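Local coordinates for protein malate dehydrogenase (Porphyromonas gingivalis, PDB 3FI9) that probably catalyses the NAD-dependent interconversion of malate and oxaloacetate, as other malate dehydrogenases do, at residues Gly46-Ala51 with Leu64-Asp69; Leu6-Leu11 with Thr34-Leu39; Glu72-Ala77 with Lys110-Tyr115. All blocks are in the same frame, centred on the assembly; numbering follows the deposited sequence.

Contact 1: residues Gly46-Ala51 with Leu64-Asp69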
loop_
_atom_site.group_PDB
_atom_site.type_symbol
_atom_site.label_atom_id
_atom_site.label_comp_id
_atom_site.label_asym_id
_atom_site.label_seq_id
_atom_site.Cartn_x
_atom_site.Cartn_y
_atom_site.Cartn_z
ATOM N N GLY A 46 10.120 -15.283 -2.447
ATOM C CA GLY A 46 9.109 -14.367 -2.022
ATOM C C GLY A 46 9.526 -12.978 -2.404
ATOM O O GLY A 46 8.684 -12.221 -2.847
ATOM N N LEU A 47 10.827 -12.667 -2.272
ATOM C CA LEU A 47 11.371 -11.347 -2.600
ATOM C C LEU A 47 11.139 -11.038 -4.062
ATOM O O LEU A 47 10.746 -9.932 -4.422
ATOM C CB LEU A 47 12.889 -11.263 -2.343
ATOM C CG LEU A 47 13.654 -9.931 -2.557
ATOM C CD1 LEU A 47 13.020 -8.723 -1.805
ATOM C CD2 LEU A 47 15.094 -10.086 -2.148
ATOM N N GLU A 48 11.432 -12.016 -4.914
ATOM C CA GLU A 48 11.261 -11.787 -6.337
ATOM C C GLU A 48 9.809 -11.456 -6.692
ATOM O O GLU A 48 9.574 -10.650 -7.593
ATOM C CB GLU A 48 11.717 -12.999 -7.166
ATOM C CG GLU A 48 11.636 -12.728 -8.647
ATOM C CD GLU A 48 12.101 -13.922 -9.492
ATOM O OE1 GLU A 48 12.662 -14.885 -8.921
ATOM O OE2 GLU A 48 11.942 -13.860 -10.729
ATOM N N GLY A 49 8.850 -12.082 -6.011
ATOM C CA GLY A 49 7.445 -11.847 -6.335
ATOM C C GLY A 49 7.076 -10.429 -5.940
ATOM O O GLY A 49 6.250 -9.778 -6.606
ATOM N N VAL A 50 7.659 -9.974 -4.831
ATOM C CA VAL A 50 7.417 -8.614 -4.379
ATOM C C VAL A 50 7.961 -7.625 -5.400
ATOM O O VAL A 50 7.250 -6.702 -5.754
ATOM C CB VAL A 50 7.991 -8.321 -3.012
ATOM C CG1 VAL A 50 7.767 -6.871 -2.663
ATOM C CG2 VAL A 50 7.360 -9.258 -1.950
ATOM N N ALA A 51 9.220 -7.808 -5.832
ATOM C CA ALA A 51 9.842 -6.891 -6.793
ATOM C C ALA A 51 9.046 -6.832 -8.099
ATOM O O ALA A 51 8.901 -5.773 -8.673
ATOM C CB ALA A 51 11.321 -7.280 -7.074
ATOM N N LEU A 64 14.449 0.195 -9.050
ATOM C CA LEU A 64 14.296 -0.819 -8.019
ATOM C C LEU A 64 15.386 -1.917 -8.136
ATOM O O LEU A 64 15.681 -2.390 -9.225
ATOM C CB LEU A 64 12.925 -1.462 -8.138
ATOM C CG LEU A 64 12.518 -2.359 -6.968
ATOM C CD1 LEU A 64 12.043 -1.499 -5.720
ATOM C CD2 LEU A 64 11.389 -3.338 -7.395
ATOM N N THR A 65 15.958 -2.314 -7.013
ATOM C CA THR A 65 16.894 -3.417 -6.970
ATOM C C THR A 65 16.395 -4.376 -5.891
ATOM O O THR A 65 15.692 -3.976 -4.958
ATOM C CB THR A 65 18.392 -3.012 -6.729
ATOM O OG1 THR A 65 18.531 -2.150 -5.583
ATOM C CG2 THR A 65 19.038 -2.345 -7.987
ATOM N N PHE A 66 16.705 -5.652 -6.035
ATOM C CA PHE A 66 16.408 -6.580 -4.948
ATOM C C PHE A 66 17.519 -7.581 -4.833
ATOM O O PHE A 66 18.184 -7.905 -5.830
ATOM C CB PHE A 66 15.056 -7.246 -5.080
ATOM C CG PHE A 66 14.899 -8.123 -6.294
ATOM C CD1 PHE A 66 15.078 -9.506 -6.200
ATOM C CD2 PHE A 66 14.556 -7.577 -7.520
ATOM C CE1 PHE A 66 14.915 -10.319 -7.327
ATOM C CE2 PHE A 66 14.390 -8.397 -8.640
ATOM C CZ PHE A 66 14.577 -9.744 -8.548
ATOM N N THR A 67 17.726 -8.064 -3.615
ATOM C CA THR A 67 18.821 -8.977 -3.363
ATOM C C THR A 67 18.640 -9.715 -2.041
ATOM O O THR A 67 18.019 -9.193 -1.084
ATOM C CB THR A 67 20.208 -8.215 -3.392
ATOM O OG1 THR A 67 21.275 -9.141 -3.158
ATOM C CG2 THR A 67 20.289 -7.147 -2.301
ATOM N N SER A 68 19.171 -10.939 -1.993
ATOM C CA SER A 68 19.272 -11.705 -0.735
ATOM C C SER A 68 20.684 -11.714 -0.148
ATOM O O SER A 68 20.960 -12.483 0.790
ATOM C CB SER A 68 18.808 -13.143 -0.923
ATOM O OG SER A 68 17.466 -13.148 -1.323
ATOM N N ASP A 69 21.542 -10.855 -0.687
ATOM C CA ASP A 69 22.925 -10.688 -0.237
ATOM C C ASP A 69 23.020 -9.393 0.545
ATOM O O ASP A 69 22.843 -8.294 -0.007
ATOM C CB ASP A 69 23.902 -10.614 -1.421
ATOM C CG ASP A 69 25.383 -10.530 -0.958
ATOM O OD1 ASP A 69 26.036 -11.583 -0.787
ATOM O OD2 ASP A 69 25.875 -9.440 -0.673
#
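With chi1 at 63°, Phe66 holds its ring between its own backbone N and carbonyl carbon, which lifts the ring off strand 65-67 onto helix 44-57, where Leu47, Glu48 and Ala51 receive it. Leu47 answers with CG trans to its backbone N (chi1 -177°), a setting that drops the isobutyl group from the helix toward the strand. Its CG meets Phe66 CD1 at 3.9 Å, and the same carbon packs against the root of the ring at CB. The CD2 branch goes further and presses on the strand backbone, 3.2 Å from Thr67 O. One turn along, Ala51 CB lies 3.3 Å from Phe66 CD2, with CE2 of the same ring close behind, so a methyl group meets the ring obliquely from the same side as Leu47. Glu48 adds its aliphatic part on that same side, its CA 4.1 Å from Phe66 CE1. Beyond the ring, Leu64 CD2 reaches Ala51 CB at 4.0 Å and extends the apolar strip along the helix.

The hydroxyls of the strand segment bond elsewhere than to the helix segment. Ser68 OG bonds to Asp41 O, while Thr67 OG1 accepts from Asp69 N at 3.0 Å in an ST turn and is also hydrogen-bonded to Glu72 OE1. Helix and strand run nearly antiparallel (172°), as expected for the return leg of a right-handed beta-alpha-beta unit in a Rossmann fold. Shape and apolar burial, rather than polar pairing, therefore join this edge strand to its helix, beside the predicted NAD-binding residues Ala16 and Asp41.

Contact 2: residues Leu6-Leu11 with Thr34-Leu39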
loop_
_atom_site.group_PDB
_atom_site.type_symbol
_atom_site.label_atom_id
_atom_site.label_comp_id
_atom_site.label_asym_id
_atom_site.label_seq_id
_atom_site.Cartn_x
_atom_site.Cartn_y
_atom_site.Cartn_z
ATOM N N LEU A 6 12.763 12.848 -3.336
ATOM C CA LEU A 6 13.306 13.641 -2.211
ATOM C C LEU A 6 14.831 13.604 -2.189
ATOM O O LEU A 6 15.484 14.565 -1.794
ATOM C CB LEU A 6 12.772 13.081 -0.889
ATOM C CG LEU A 6 13.063 13.758 0.448
ATOM C CD1 LEU A 6 12.609 15.212 0.447
ATOM C CD2 LEU A 6 12.291 12.915 1.549
ATOM N N THR A 7 15.405 12.484 -2.570
ATOM C CA THR A 7 16.833 12.386 -2.593
ATOM C C THR A 7 17.217 11.358 -3.651
ATOM O O THR A 7 16.346 10.639 -4.144
ATOM C CB THR A 7 17.380 12.001 -1.175
ATOM O OG1 THR A 7 18.799 11.942 -1.209
ATOM C CG2 THR A 7 16.868 10.621 -0.720
ATOM N N GLU A 8 18.496 11.290 -4.019
ATOM C CA GLU A 8 18.984 10.179 -4.844
ATOM C C GLU A 8 19.661 9.086 -3.998
ATOM O O GLU A 8 20.047 8.027 -4.498
ATOM C CB GLU A 8 19.987 10.700 -5.910
ATOM C CG GLU A 8 19.438 11.794 -6.810
ATOM C CD GLU A 8 18.339 11.298 -7.723
ATOM O OE1 GLU A 8 18.611 10.373 -8.499
ATOM O OE2 GLU A 8 17.224 11.857 -7.685
ATOM N N GLU A 9 19.840 9.333 -2.705
ATOM C CA GLU A 9 20.529 8.341 -1.871
ATOM C C GLU A 9 19.725 7.036 -1.722
ATOM O O GLU A 9 18.513 7.050 -1.815
ATOM C CB GLU A 9 20.942 8.971 -0.528
ATOM C CG GLU A 9 21.868 10.172 -0.833
ATOM C CD GLU A 9 22.679 10.687 0.320
ATOM O OE1 GLU A 9 23.932 10.727 0.194
ATOM O OE2 GLU A 9 22.084 11.099 1.325
ATOM N N LYS A 10 20.421 5.927 -1.493
ATOM C CA LYS A 10 19.805 4.592 -1.475
ATOM C C LYS A 10 19.065 4.351 -0.158
ATOM O O LYS A 10 19.581 4.651 0.943
ATOM C CB LYS A 10 20.862 3.530 -1.772
ATOM C CG LYS A 10 20.480 2.078 -1.507
ATOM C CD LYS A 10 21.517 1.135 -2.154
ATOM C CE LYS A 10 21.276 -0.305 -1.744
ATOM N NZ LYS A 10 22.292 -1.227 -2.287
ATOM N N LEU A 11 17.824 3.891 -0.318
ATOM C CA LEU A 11 16.999 3.405 0.758
ATOM C C LEU A 11 16.872 1.888 0.621
ATOM O O LEU A 11 16.425 1.330 -0.417
ATOM C CB LEU A 11 15.605 4.092 0.739
ATOM C CG LEU A 11 14.460 3.418 1.545
ATOM C CD1 LEU A 11 14.830 3.253 3.040
ATOM C CD2 LEU A 11 13.116 4.228 1.421
ATOM N N THR A 34 13.176 8.082 -2.934
ATOM C CA THR A 34 14.392 7.951 -3.776
ATOM C C THR A 34 14.100 6.980 -4.925
ATOM O O THR A 34 13.416 5.950 -4.738
ATOM C CB THR A 34 15.575 7.383 -2.942
ATOM O OG1 THR A 34 16.700 7.069 -3.776
ATOM C CG2 THR A 34 15.168 6.132 -2.239
ATOM N N PRO A 35 14.724 7.206 -6.083
ATOM C CA PRO A 35 14.621 6.208 -7.140
ATOM C C PRO A 35 15.418 4.940 -6.802
ATOM O O PRO A 35 15.125 3.841 -7.315
ATOM C CB PRO A 35 15.219 6.918 -8.374
ATOM C CG PRO A 35 15.950 8.171 -7.826
ATOM C CD PRO A 35 15.606 8.365 -6.401
ATOM N N ASN A 36 16.398 5.077 -5.908
ATOM C CA ASN A 36 17.273 3.956 -5.599
ATOM C C ASN A 36 16.739 3.213 -4.384
ATOM O O ASN A 36 17.202 3.368 -3.254
ATOM C CB ASN A 36 18.699 4.471 -5.447
ATOM C CG ASN A 36 19.181 5.096 -6.763
ATOM O OD1 ASN A 36 19.181 4.416 -7.791
ATOM N ND2 ASN A 36 19.490 6.398 -6.757
ATOM N N LEU A 37 15.696 2.447 -4.640
ATOM C CA LEU A 37 15.023 1.701 -3.580
ATOM C C LEU A 37 15.466 0.258 -3.689
ATOM O O LEU A 37 15.324 -0.372 -4.735
ATOM C CB LEU A 37 13.506 1.823 -3.789
ATOM C CG LEU A 37 12.637 1.053 -2.807
ATOM C CD1 LEU A 37 12.818 1.682 -1.469
ATOM C CD2 LEU A 37 11.126 1.049 -3.265
ATOM N N CYS A 38 16.039 -0.271 -2.608
ATOM C CA CYS A 38 16.601 -1.612 -2.624
ATOM C C CYS A 38 15.890 -2.519 -1.628
ATOM O O CYS A 38 15.717 -2.150 -0.450
ATOM C CB CYS A 38 18.107 -1.535 -2.341
ATOM S SG CYS A 38 18.917 -3.123 -2.164
ATOM N N LEU A 39 15.447 -3.680 -2.116
ATOM C CA LEU A 39 14.663 -4.609 -1.314
ATOM C C LEU A 39 15.523 -5.808 -0.942
ATOM O O LEU A 39 16.081 -6.502 -1.836
ATOM C CB LEU A 39 13.419 -5.032 -2.074
ATOM C CG LEU A 39 12.510 -3.929 -2.636
ATOM C CD1 LEU A 39 11.218 -4.611 -3.104
ATOM C CD2 LEU A 39 12.231 -2.888 -1.527
HETATM O O HOH W 1 20.183 7.926 -8.901
#
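Thr34 and Leu11 form the close-packed inner part of this contact, Thr34 CG2 lying 3.6 Å from Leu11 CB. Leu11 and Leu37 run alongside each other, and CG of the former meets CD1 of the latter at 3.8 Å over Ala28 of helix 19-30. The backbones pair beneath them: Leu11 N donates to Asn36 O, and Cys38 N to Leu11 O at 2.7 Å. Thr34 OG1 does double duty, giving its proton to Glu9 O from above the carbonyl plane (2.7 Å) while accepting from Asn36 N in an ST turn. On the other side of the sheet the extended Lys10 chain brings CE to 3.5 Å from Cys38 CB, a tight carbon pair, and its ammonium continues to Thr75 O.

The other end is looser and wetter. Asn36 ND2 donates to Glu8 O at 2.8 Å, with Glu8 O close to the plane of the Asn36 amide, and also to a water that bonds to Glu8 OE1. Exposed and bent at chi2 (-67°), the Glu8 carboxylate comes across Pro35, OE1 3.5 Å from Pro35 CG. Parallel strands 10-14 and 37-40, paired side by side and connected through helix 19-30, form the first beta-alpha-beta crossover of the Rossmann fold.

Contact 3: residues Glu72-Ala77 with Lys110-Tyr115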
loop_
_atom_site.group_PDB
_atom_site.type_symbol
_atom_site.label_atom_id
_atom_site.label_comp_id
_atom_site.label_asym_id
_atom_site.label_seq_id
_atom_site.Cartn_x
_atom_site.Cartn_y
_atom_site.Cartn_z
ATOM N N GLU A 72 25.438 -6.599 -0.675
ATOM C CA GLU A 72 24.925 -5.863 -1.834
ATOM C C GLU A 72 23.859 -4.839 -1.448
ATOM O O GLU A 72 23.878 -3.689 -1.913
ATOM C CB GLU A 72 24.337 -6.858 -2.834
ATOM C CG GLU A 72 25.408 -7.591 -3.603
ATOM C CD GLU A 72 24.820 -8.533 -4.625
ATOM O OE1 GLU A 72 23.575 -8.706 -4.619
ATOM O OE2 GLU A 72 25.606 -9.092 -5.424
ATOM N N ALA A 73 22.974 -5.264 -0.566
ATOM C CA ALA A 73 21.829 -4.476 -0.078
ATOM C C ALA A 73 22.279 -3.262 0.728
ATOM O O ALA A 73 21.736 -2.167 0.583
ATOM C CB ALA A 73 20.925 -5.369 0.781
ATOM N N LEU A 74 23.248 -3.463 1.621
ATOM C CA LEU A 74 23.698 -2.328 2.454
ATOM C C LEU A 74 24.759 -1.439 1.799
ATOM O O LEU A 74 24.969 -0.290 2.194
ATOM C CB LEU A 74 24.141 -2.832 3.832
ATOM C CG LEU A 74 23.019 -3.445 4.681
ATOM C CD1 LEU A 74 23.493 -3.688 6.086
ATOM C CD2 LEU A 74 21.817 -2.517 4.684
ATOM N N THR A 75 25.442 -1.934 0.779
ATOM C CA THR A 75 26.424 -1.064 0.078
ATOM C C THR A 75 25.798 0.198 -0.513
ATOM O O THR A 75 24.850 0.109 -1.288
ATOM C CB THR A 75 27.215 -1.873 -1.003
ATOM O OG1 THR A 75 27.869 -2.980 -0.352
ATOM C CG2 THR A 75 28.255 -0.999 -1.674
ATOM N N ASP A 76 26.324 1.368 -0.140
ATOM C CA ASP A 76 25.786 2.680 -0.545
ATOM C C ASP A 76 24.477 3.028 0.191
ATOM O O ASP A 76 23.936 4.123 0.001
ATOM C CB ASP A 76 25.548 2.769 -2.062
ATOM C CG ASP A 76 26.810 2.526 -2.886
ATOM O OD1 ASP A 76 27.863 3.122 -2.570
ATOM O OD2 ASP A 76 26.731 1.767 -3.878
ATOM N N ALA A 77 23.972 2.139 1.046
ATOM C CA ALA A 77 22.720 2.441 1.786
ATOM C C ALA A 77 22.940 3.672 2.644
ATOM O O ALA A 77 23.908 3.717 3.394
ATOM C CB ALA A 77 22.315 1.240 2.676
ATOM N N LYS A 110 26.124 -5.094 13.208
ATOM C CA LYS A 110 27.466 -5.465 12.716
ATOM C C LYS A 110 27.575 -5.243 11.185
ATOM O O LYS A 110 28.592 -4.770 10.649
ATOM C CB LYS A 110 27.724 -6.938 13.031
ATOM C CG LYS A 110 27.815 -7.310 14.521
ATOM C CD LYS A 110 27.785 -8.842 14.633
ATOM C CE LYS A 110 27.794 -9.322 16.080
ATOM N NZ LYS A 110 28.123 -10.777 16.208
ATOM N N ASP A 111 26.492 -5.578 10.491
ATOM C CA ASP A 111 26.418 -5.451 9.015
ATOM C C ASP A 111 26.433 -4.003 8.575
ATOM O O ASP A 111 27.065 -3.640 7.566
ATOM C CB ASP A 111 25.119 -6.073 8.502
ATOM C CG ASP A 111 25.113 -7.586 8.551
ATOM O OD1 ASP A 111 26.176 -8.215 8.693
ATOM O OD2 ASP A 111 24.013 -8.160 8.472
ATOM N N ILE A 112 25.720 -3.168 9.317
ATOM C CA ILE A 112 25.716 -1.744 9.031
ATOM C C ILE A 112 27.139 -1.262 9.241
ATOM O O ILE A 112 27.618 -0.389 8.512
ATOM C CB ILE A 112 24.730 -0.952 9.941
ATOM C CG1 ILE A 112 23.259 -1.149 9.494
ATOM C CG2 ILE A 112 25.098 0.509 9.987
ATOM C CD1 ILE A 112 22.219 -0.665 10.517
ATOM N N LYS A 113 27.826 -1.832 10.233
ATOM C CA LYS A 113 29.138 -1.313 10.595
ATOM C C LYS A 113 30.168 -1.661 9.529
ATOM O O LYS A 113 31.037 -0.850 9.195
ATOM C CB LYS A 113 29.577 -1.769 12.010
ATOM C CG LYS A 113 30.928 -1.148 12.462
ATOM C CD LYS A 113 31.359 -1.642 13.868
ATOM C CE LYS A 113 30.808 -0.771 14.970
ATOM N NZ LYS A 113 31.359 -1.138 16.338
ATOM N N SER A 114 30.016 -2.852 8.971
ATOM C CA SER A 114 30.900 -3.365 7.932
ATOM C C SER A 114 30.641 -2.718 6.589
ATOM O O SER A 114 31.583 -2.374 5.883
ATOM C CB SER A 114 30.727 -4.863 7.761
ATOM O OG SER A 114 31.021 -5.549 8.958
ATOM N N TYR A 115 29.367 -2.559 6.241
ATOM C CA TYR A 115 28.993 -2.206 4.865
ATOM C C TYR A 115 28.490 -0.770 4.646
ATOM O O TYR A 115 28.568 -0.244 3.535
ATOM C CB TYR A 115 27.943 -3.227 4.370
ATOM C CG TYR A 115 28.397 -4.662 4.450
ATOM C CD1 TYR A 115 29.638 -5.058 3.945
ATOM C CD2 TYR A 115 27.587 -5.637 5.046
ATOM C CE1 TYR A 115 30.061 -6.410 4.027
ATOM C CE2 TYR A 115 27.978 -6.973 5.123
ATOM C CZ TYR A 115 29.225 -7.351 4.614
ATOM O OH TYR A 115 29.609 -8.676 4.701
HETATM O O HOH W 2 28.244 1.787 1.853
#
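Leu74 packs on the last turns of helix 94-115 through two parts of its side chain, in the NAD-binding Rossmann domain. Its CD1 methyl reaches Asp111 CB at 3.8 Å, the two side chains meeting almost perpendicularly, and the same methyl lies 4.3 Å from Ile112 CG1. Nearer the backbone, Leu74 CB meets Tyr115 CB at 3.9 Å. Leucine thus spans one turn of the long helix, touching residues four apart with its tip and its base. Tyr115 contributes mainly its beta carbon: with chi1 at -56° its CG lies opposite the carbonyl carbon, and the ring leads away from Leu74 toward Lys71.

A second layer surrounds these groups. Ile80 of strand 77-82 packs against both Leu74 and Ile112, so the strand floors the apolar patch. Asp111 OD1 accepts from Gln107 NE2, one turn back, while its CB faces Leu74. Just after the short helix 70-74, a type II turn from Leu74 to Ala77, closed by Ala77 N to Leu74 O at 2.9 Å, carries the chain into strand 77-82. Thr75 OG1 bonds back to Lys71 O.

Water connects this turn to the end of the long helix, accepting from Asp76 N at 2.8 Å and donating to Tyr115 O at 2.7 Å. Tyr115 itself has Ser114 CB over the centre of one ring face. Within the long helix, Lys110 O takes two donors from opposite faces of its carbonyl plane: one is Ser114 N. The other is the side-chain hydroxyl, Ser114 OG lying 3.1 Å from Lys110 O.

From the N terminus, contact 2 closes the first loop, bringing 34-39 back to 6-11 after helix 19-30. Contact 1 follows, folding 64-69 onto 46-51, and contact 3 closes last, when 110-115 returns to 72-77. The three loops run in series, neither nesting nor crossing. They are nevertheless neighbours: strand 65-67 of contact 1 pairs with strand 37-40 of contact 2 through Leu39, and Thr67 reaches Glu72 at the start of contact 3. Lys10 of contact 2 in turn reaches Thr75 of contact 3. Together they join strands 10-14 and 37-40, pack strand 65-67 on helix 44-57 and set helix 70-74 against helix 94-115.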